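Local coordinates for putative glyoxalase superfamily protein (Ralstonia eutropha, PDB 3IUZ) that probably acts as an iron(II)-dependent dioxygenase of the glyoxalase superfamily, decarboxylating 2-oxoadipate to 2-hydroxyglutarate, at residues 21-26 against 49-54; 80-85 against 238-243; 7-12 against 192-197. All blocks are in the same frame, centred on the assembly; numbering follows the deposited sequence.

Contacts 1 and 3 lie among helices beside the mixed beta sheet, which helix 42-60 touches. Contact 2 lies within that sheet, at the probable iron site, where the NE2 atoms of His82 and His238 come near each other. Contact 1 stands next to both of the others, its centre about 12 Å from each of theirs. It meets contact 2 through Phe54, whose CD1 is 3.9 Å from both Phe80 CD1 and Ala239 CB. It meets contact 3 through Val52 and Leu23, with Val52 CG2 3.4 Å from Leu10 CD2 and Leu23 CD1 3.4 Å from Ala7 CB. Contacts 2 and 3 do not touch: centres about 21 Å apart, nearest atoms about 10 Å.

Contact 1: residues 21-26 against 49-54; sequences HLLSLV and LNMVLF
Met51, a selenomethionine here, reaches from helix 42-60 to the end of helix 16-25 and buries the most surface in this contact. Its chain runs out straight and bends at the selenium (chi3 85°). The bend lays CE alongside Val26, 3.7 Å from Val26 O and 3.9 Å from Val26 CB. Leu23 closes the same spot, with CD2 4.0 Å from Met51 CE. One turn before Val26, Leu22 holds CG on the far side from its own nitrogen (chi1 -155°); this torsion turns its branches toward helix 42-60. The tight point is here, where Leu22 CD2 presses on the backbone, 3.2 Å from Met51 O. The two helices cross steeply, at 106°, and their axes stay 11.1 Å apart, so long side chains bridge the gap. They belong to the helical layer packed against the mixed beta sheet. Phe54 links the two layers, since its ring also meets Phe80 of strand 80-87. Val26 CG2 comes close to this ring obliquely, 3.8 Å from Phe54 CE2. The fit is looser at the ring edge, where Leu22 CD1 is 4.2 Å from Phe54 CD2 and Leu25 CD2 is 4.2 Å from Phe54 CE2. Helix 4-14 covers another side, with Ile6 against Met51 and Leu14 against Leu22. His21 and Ser24 lie on the partly exposed side of helix 16-25, where Ser24 OG bonds back to His21 O.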
# COMPACT_ATOMS: atom_id res chain seq x y z
N HIS A 21 -4.01 12.38 -15.84
CA HIS A 21 -5.13 12.29 -14.89
C HIS A 21 -4.59 12.28 -13.45
O HIS A 21 -5.07 13.00 -12.57
CB HIS A 21 -5.93 11.01 -15.14
CG HIS A 21 -6.93 10.68 -14.06
ND1 HIS A 21 -8.09 11.41 -13.86
CD2 HIS A 21 -6.99 9.65 -13.18
CE1 HIS A 21 -8.78 10.88 -12.87
NE2 HIS A 21 -8.15 9.80 -12.45
N LEU A 22 -3.56 11.46 -13.23
CA LEU A 22 -3.01 11.31 -11.91
C LEU A 22 -2.43 12.66 -11.39
O LEU A 22 -2.61 13.00 -10.21
CB LEU A 22 -1.96 10.19 -11.91
CG LEU A 22 -1.74 9.53 -10.55
CD1 LEU A 22 -3.05 8.98 -9.97
CD2 LEU A 22 -0.68 8.45 -10.67
N LEU A 23 -1.77 13.42 -12.26
CA LEU A 23 -1.14 14.67 -11.83
C LEU A 23 -2.22 15.72 -11.57
O LEU A 23 -2.05 16.59 -10.74
CB LEU A 23 -0.09 15.19 -12.83
CG LEU A 23 1.24 14.42 -12.96
CD1 LEU A 23 2.02 14.90 -14.17
CD2 LEU A 23 2.11 14.53 -11.72
N SER A 24 -3.35 15.65 -12.26
CA SER A 24 -4.38 16.61 -11.94
C SER A 24 -5.13 16.22 -10.66
O SER A 24 -5.70 17.06 -10.02
CB SER A 24 -5.34 16.79 -13.10
OG SER A 24 -6.21 15.69 -13.12
N LEU A 25 -5.07 14.95 -10.27
CA LEU A 25 -5.86 14.45 -9.13
C LEU A 25 -5.09 14.53 -7.79
O LEU A 25 -5.62 15.01 -6.80
CB LEU A 25 -6.25 12.99 -9.37
CG LEU A 25 -6.98 12.27 -8.26
CD1 LEU A 25 -8.35 12.92 -7.99
CD2 LEU A 25 -7.05 10.74 -8.61
N VAL A 26 -3.86 14.02 -7.79
CA VAL A 26 -3.10 13.77 -6.57
C VAL A 26 -2.05 14.87 -6.35
O VAL A 26 -1.17 15.07 -7.20
CB VAL A 26 -2.38 12.44 -6.64
CG1 VAL A 26 -1.61 12.17 -5.32
CG2 VAL A 26 -3.39 11.32 -6.91
N LEU A 49 6.83 6.64 -7.06
CA LEU A 49 6.43 5.23 -6.80
C LEU A 49 5.04 5.19 -6.13
O LEU A 49 4.17 4.41 -6.53
CB LEU A 49 7.43 4.48 -5.94
CG LEU A 49 7.04 3.11 -5.40
CD1 LEU A 49 6.85 2.11 -6.57
CD2 LEU A 49 8.04 2.59 -4.35
N ASN A 50 4.86 6.02 -5.09
CA ASN A 50 3.63 6.05 -4.35
C ASN A 50 2.44 6.36 -5.23
O ASN A 50 1.39 5.77 -5.04
CB ASN A 50 3.67 7.07 -3.21
CG ASN A 50 4.51 6.60 -2.04
OD1 ASN A 50 4.96 5.45 -2.06
ND2 ASN A 50 4.81 7.51 -1.07
N MSE A 51 2.62 7.29 -6.15
CA MSE A 51 1.57 7.68 -7.02
C MSE A 51 1.21 6.53 -8.00
O MSE A 51 0.04 6.39 -8.37
CB MSE A 51 1.97 8.98 -7.75
CG MSE A 51 2.01 10.25 -6.79
SE MSE A 51 2.69 11.76 -7.68
CE MSE A 51 1.08 12.43 -8.53
N VAL A 52 2.22 5.78 -8.46
CA VAL A 52 2.00 4.67 -9.36
C VAL A 52 1.22 3.62 -8.61
O VAL A 52 0.24 3.06 -9.15
CB VAL A 52 3.31 4.13 -9.96
CG1 VAL A 52 3.05 2.84 -10.75
CG2 VAL A 52 3.98 5.24 -10.81
N LEU A 53 1.58 3.42 -7.33
CA LEU A 53 0.93 2.40 -6.52
C LEU A 53 -0.53 2.80 -6.21
O LEU A 53 -1.43 1.97 -6.22
CB LEU A 53 1.74 2.12 -5.23
CG LEU A 53 3.08 1.38 -5.42
CD1 LEU A 53 3.86 1.30 -4.08
CD2 LEU A 53 2.85 -0.02 -6.05
N PHE A 54 -0.74 4.07 -5.93
CA PHE A 54 -2.05 4.66 -5.78
C PHE A 54 -2.92 4.44 -7.04
O PHE A 54 -4.05 3.97 -6.95
CB PHE A 54 -1.93 6.15 -5.43
CG PHE A 54 -3.27 6.81 -5.16
CD1 PHE A 54 -3.88 6.66 -3.93
CD2 PHE A 54 -3.92 7.56 -6.13
CE1 PHE A 54 -5.13 7.26 -3.65
CE2 PHE A 54 -5.20 8.12 -5.89
CZ PHE A 54 -5.79 8.01 -4.61

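Contact 2: residues 80-85 against 238-243; sequences FDHGAL and HATDRV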
# COMPACT_ATOMS: atom_id res chain seq x y z
N PHE A 80 -2.41 11.99 -0.80
CA PHE A 80 -2.13 10.61 -0.49
C PHE A 80 -1.41 10.53 0.86
O PHE A 80 -0.23 10.87 0.97
CB PHE A 80 -1.31 9.93 -1.57
CG PHE A 80 -1.17 8.43 -1.44
CD1 PHE A 80 -2.04 7.64 -0.68
CD2 PHE A 80 -0.16 7.79 -2.14
CE1 PHE A 80 -1.87 6.26 -0.62
CE2 PHE A 80 0.00 6.47 -2.09
CZ PHE A 80 -0.84 5.67 -1.34
N ASP A 81 -2.15 10.07 1.86
CA ASP A 81 -1.68 10.05 3.23
C ASP A 81 -0.83 8.83 3.54
O ASP A 81 0.26 8.97 4.12
CB ASP A 81 -2.85 10.09 4.19
CG ASP A 81 -2.40 10.23 5.64
OD1 ASP A 81 -2.25 11.39 6.09
OD2 ASP A 81 -2.22 9.19 6.29
N HIS A 82 -1.35 7.64 3.24
CA HIS A 82 -0.60 6.41 3.44
C HIS A 82 -1.24 5.26 2.67
O HIS A 82 -2.45 5.29 2.43
CB HIS A 82 -0.50 6.06 4.92
CG HIS A 82 -1.77 5.59 5.55
ND1 HIS A 82 -2.69 6.44 6.11
CD2 HIS A 82 -2.22 4.33 5.80
CE1 HIS A 82 -3.65 5.73 6.68
NE2 HIS A 82 -3.40 4.45 6.47
N GLY A 83 -0.40 4.31 2.23
CA GLY A 83 -0.86 2.98 1.79
C GLY A 83 -0.54 1.95 2.89
O GLY A 83 0.50 2.07 3.60
N ALA A 84 -1.42 0.98 3.08
CA ALA A 84 -1.24 -0.03 4.12
C ALA A 84 -1.13 -1.37 3.42
O ALA A 84 -1.92 -1.66 2.51
CB ALA A 84 -2.39 -0.05 5.11
N LEU A 85 -0.13 -2.16 3.80
CA LEU A 85 -0.01 -3.50 3.29
C LEU A 85 0.30 -4.51 4.36
O LEU A 85 0.63 -4.16 5.51
CB LEU A 85 1.00 -3.60 2.14
CG LEU A 85 2.45 -3.20 2.42
CD1 LEU A 85 3.38 -4.29 1.91
CD2 LEU A 85 2.81 -1.91 1.76
N HIS A 238 -5.35 -0.91 1.54
CA HIS A 238 -6.09 0.30 1.34
C HIS A 238 -5.15 1.46 1.07
O HIS A 238 -3.93 1.37 1.35
CB HIS A 238 -7.03 0.57 2.54
CG HIS A 238 -6.33 0.93 3.82
ND1 HIS A 238 -6.10 0.03 4.84
CD2 HIS A 238 -5.83 2.12 4.26
CE1 HIS A 238 -5.52 0.64 5.85
NE2 HIS A 238 -5.30 1.90 5.51
N ALA A 239 -5.70 2.48 0.43
CA ALA A 239 -5.06 3.77 0.33
C ALA A 239 -5.90 4.77 1.07
O ALA A 239 -7.13 4.68 1.08
CB ALA A 239 -4.92 4.21 -1.11
N THR A 240 -5.23 5.79 1.61
CA THR A 240 -5.88 6.78 2.45
C THR A 240 -5.62 8.18 1.98
O THR A 240 -4.49 8.53 1.59
CB THR A 240 -5.42 6.62 3.90
OG1 THR A 240 -5.71 5.28 4.31
CG2 THR A 240 -6.10 7.61 4.90
N ASP A 241 -6.65 9.01 2.06
CA ASP A 241 -6.68 10.33 1.44
C ASP A 241 -6.86 11.28 2.61
O ASP A 241 -7.80 11.12 3.40
CB ASP A 241 -7.86 10.37 0.45
CG ASP A 241 -8.06 11.70 -0.26
OD1 ASP A 241 -7.37 12.71 0.03
OD2 ASP A 241 -8.94 11.72 -1.17
N ARG A 242 -5.94 12.24 2.72
CA ARG A 242 -5.94 13.17 3.84
C ARG A 242 -6.83 14.37 3.50
O ARG A 242 -6.52 15.15 2.57
CB ARG A 242 -4.52 13.65 4.18
CG ARG A 242 -4.48 14.51 5.43
CD ARG A 242 -3.07 15.12 5.65
NE ARG A 242 -2.03 14.07 5.67
CZ ARG A 242 -0.74 14.29 5.62
NH1 ARG A 242 -0.28 15.53 5.48
NH2 ARG A 242 0.12 13.27 5.70
N VAL A 243 -7.92 14.52 4.25
CA VAL A 243 -8.95 15.53 3.98
C VAL A 243 -9.12 16.42 5.19
O VAL A 243 -8.70 16.08 6.32
CB VAL A 243 -10.32 14.89 3.55
CG1 VAL A 243 -10.14 14.07 2.24
CG2 VAL A 243 -10.90 13.97 4.67
O HOH W 1 0.86 10.46 6.53
O HOH W 2 -4.94 2.93 7.74
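Arg242 grips Asp81 side-on, with NE and NH2 both bonded to OD1. The NE bond is the shorter, 2.7 Å to Asp81 OD1, and uses the anti lone pair. NH2 meets OD1 from above the carboxylate plane, which is turned 74° from the guanidinium. Arg308 adds a second salt bridge to OD1. Asp81 OD2 accepts a nearly straight bond from His82 ND1 (2.8 Å, 167°), which fixes the turn of that ring. The backbones pair antiparallel, with Asp81 N 2.8 Å from Thr240 O and Ala84 N 3.1 Å from His238 O. Both histidines hold CG between N and C (chi1 about 70°), which brings their NE2 atoms to 3.3 Å, a weak hydrogen bond. Water 2 lies 2.5 Å from both NE2 atoms, unusually short, so its identity is doubtful. Thr240 CB lies over the His82 face, 3.7 Å from its centroid, while Thr240 OG1 bonds Glu304. Ala84 CB covers a face of His238, and Phe302 stacks on that ring. On the other side of the sheet, Phe80 CE1 packs on Ala239 CB. Two histidines with NE2 atoms close together, both touching Glu304, are consistent with the two-histidine, one-carboxylate iron site of the vicinal oxygen chelate fold.

Contact 3: residues 7-12 against 192-197; sequences ATLLSA and DGAELI
Leu9 of helix 4-14 packs on Gly193 and Ala194 of helix 190-200, where small residues let two helices come close. The pair crosses at -48°, with axes 8.8 Å apart. At the crossing the CA atoms of Leu9 and Ala194 are 4.8 Å apart. This is a helix-helix packing in the helical part of the chain, and it brings the N-terminal helix against one that comes some 180 residues later.

The apolar contacts between side chains are few. Ala12 CB touches Ala194 CB at 3.6 Å, on the more exposed side of the pair. Leu9 CD2 also meets that methyl group, 4.0 Å from Ala194 CB. On the buried side, Ile197 holds CG1 opposite its own carbonyl carbon (chi1 -69°) and extends CD1 to 3.9 Å from Leu9 CB. Ala48 of helix 42-60 touches both Leu9 and Ile197, so this side is covered by a third helix.

Polar links come from Asn13, just beyond segment 7-12. Its ND2 bonds to Leu9 O in its own helix and to Ala194 O in the other. One amide group therefore ties the two backbones together.

The remaining contacts are of side chain on backbone. Gly193 has no side chain, and a branch of Leu9 lies against the main chain at this point. Leu9 CD2 is 3.6 Å from Gly193 C and 3.3 Å from Ala194 N.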
# COMPACT_ATOMS: atom_id res chain seq x y z
N ALA A 7 6.54 13.88 -13.08
CA ALA A 7 5.71 13.61 -14.24
C ALA A 7 6.43 12.62 -15.18
O ALA A 7 5.81 11.71 -15.74
CB ALA A 7 5.33 14.93 -14.96
N THR A 8 7.71 12.83 -15.40
CA THR A 8 8.50 11.94 -16.27
C THR A 8 8.59 10.52 -15.70
O THR A 8 8.37 9.54 -16.41
CB THR A 8 9.91 12.47 -16.47
OG1 THR A 8 9.81 13.79 -16.98
CG2 THR A 8 10.75 11.59 -17.50
N LEU A 9 8.85 10.43 -14.40
CA LEU A 9 8.88 9.13 -13.73
C LEU A 9 7.53 8.40 -13.87
O LEU A 9 7.51 7.18 -14.11
CB LEU A 9 9.24 9.31 -12.24
CG LEU A 9 10.63 9.86 -11.93
CD1 LEU A 9 10.74 10.26 -10.43
CD2 LEU A 9 11.72 8.78 -12.35
N LEU A 10 6.43 9.12 -13.69
CA LEU A 10 5.07 8.58 -13.85
C LEU A 10 4.81 8.12 -15.28
O LEU A 10 4.37 6.98 -15.54
CB LEU A 10 4.01 9.63 -13.45
CG LEU A 10 3.86 9.91 -11.94
CD1 LEU A 10 2.62 10.75 -11.60
CD2 LEU A 10 3.80 8.63 -11.18
N SER A 11 5.14 8.98 -16.20
CA SER A 11 4.85 8.78 -17.62
C SER A 11 5.52 7.53 -18.18
O SER A 11 4.92 6.81 -18.95
CB SER A 11 5.25 10.03 -18.42
OG SER A 11 4.56 10.03 -19.65
N ALA A 12 6.74 7.25 -17.73
CA ALA A 12 7.50 6.06 -18.14
C ALA A 12 6.82 4.79 -17.59
O ALA A 12 6.94 3.73 -18.14
CB ALA A 12 8.94 6.14 -17.66
N ASP A 192 16.85 5.85 -14.88
CA ASP A 192 17.09 4.78 -13.92
C ASP A 192 16.06 4.79 -12.79
O ASP A 192 15.67 3.75 -12.30
CB ASP A 192 18.50 4.83 -13.31
CG ASP A 192 19.61 4.39 -14.27
OD1 ASP A 192 19.31 3.96 -15.41
OD2 ASP A 192 20.79 4.46 -13.84
N GLY A 193 15.64 5.97 -12.37
CA GLY A 193 14.56 6.07 -11.40
C GLY A 193 13.23 5.52 -11.89
O GLY A 193 12.51 4.88 -11.13
N ALA A 194 12.92 5.82 -13.14
CA ALA A 194 11.72 5.32 -13.80
C ALA A 194 11.83 3.79 -13.90
O ALA A 194 10.83 3.10 -13.67
CB ALA A 194 11.55 5.93 -15.22
N GLU A 195 13.03 3.29 -14.21
CA GLU A 195 13.23 1.84 -14.29
C GLU A 195 13.04 1.22 -12.92
O GLU A 195 12.32 0.22 -12.78
CB GLU A 195 14.62 1.50 -14.84
CG GLU A 195 14.90 0.01 -14.90
CD GLU A 195 16.31 -0.29 -15.39
OE1 GLU A 195 17.11 0.65 -15.72
OE2 GLU A 195 16.62 -1.49 -15.45
N LEU A 196 13.64 1.82 -11.89
CA LEU A 196 13.46 1.29 -10.50
C LEU A 196 12.01 1.21 -10.09
O LEU A 196 11.54 0.19 -9.53
CB LEU A 196 14.25 2.14 -9.49
CG LEU A 196 14.10 1.77 -8.04
CD1 LEU A 196 14.50 0.33 -7.80
CD2 LEU A 196 14.90 2.78 -7.11
N ILE A 197 11.26 2.27 -10.36
CA ILE A 197 9.83 2.27 -10.00
C ILE A 197 9.12 1.08 -10.67
O ILE A 197 8.36 0.35 -10.03
CB ILE A 197 9.16 3.61 -10.36
CG1 ILE A 197 9.68 4.70 -9.46
CG2 ILE A 197 7.61 3.49 -10.33
CD1 ILE A 197 9.39 6.15 -10.03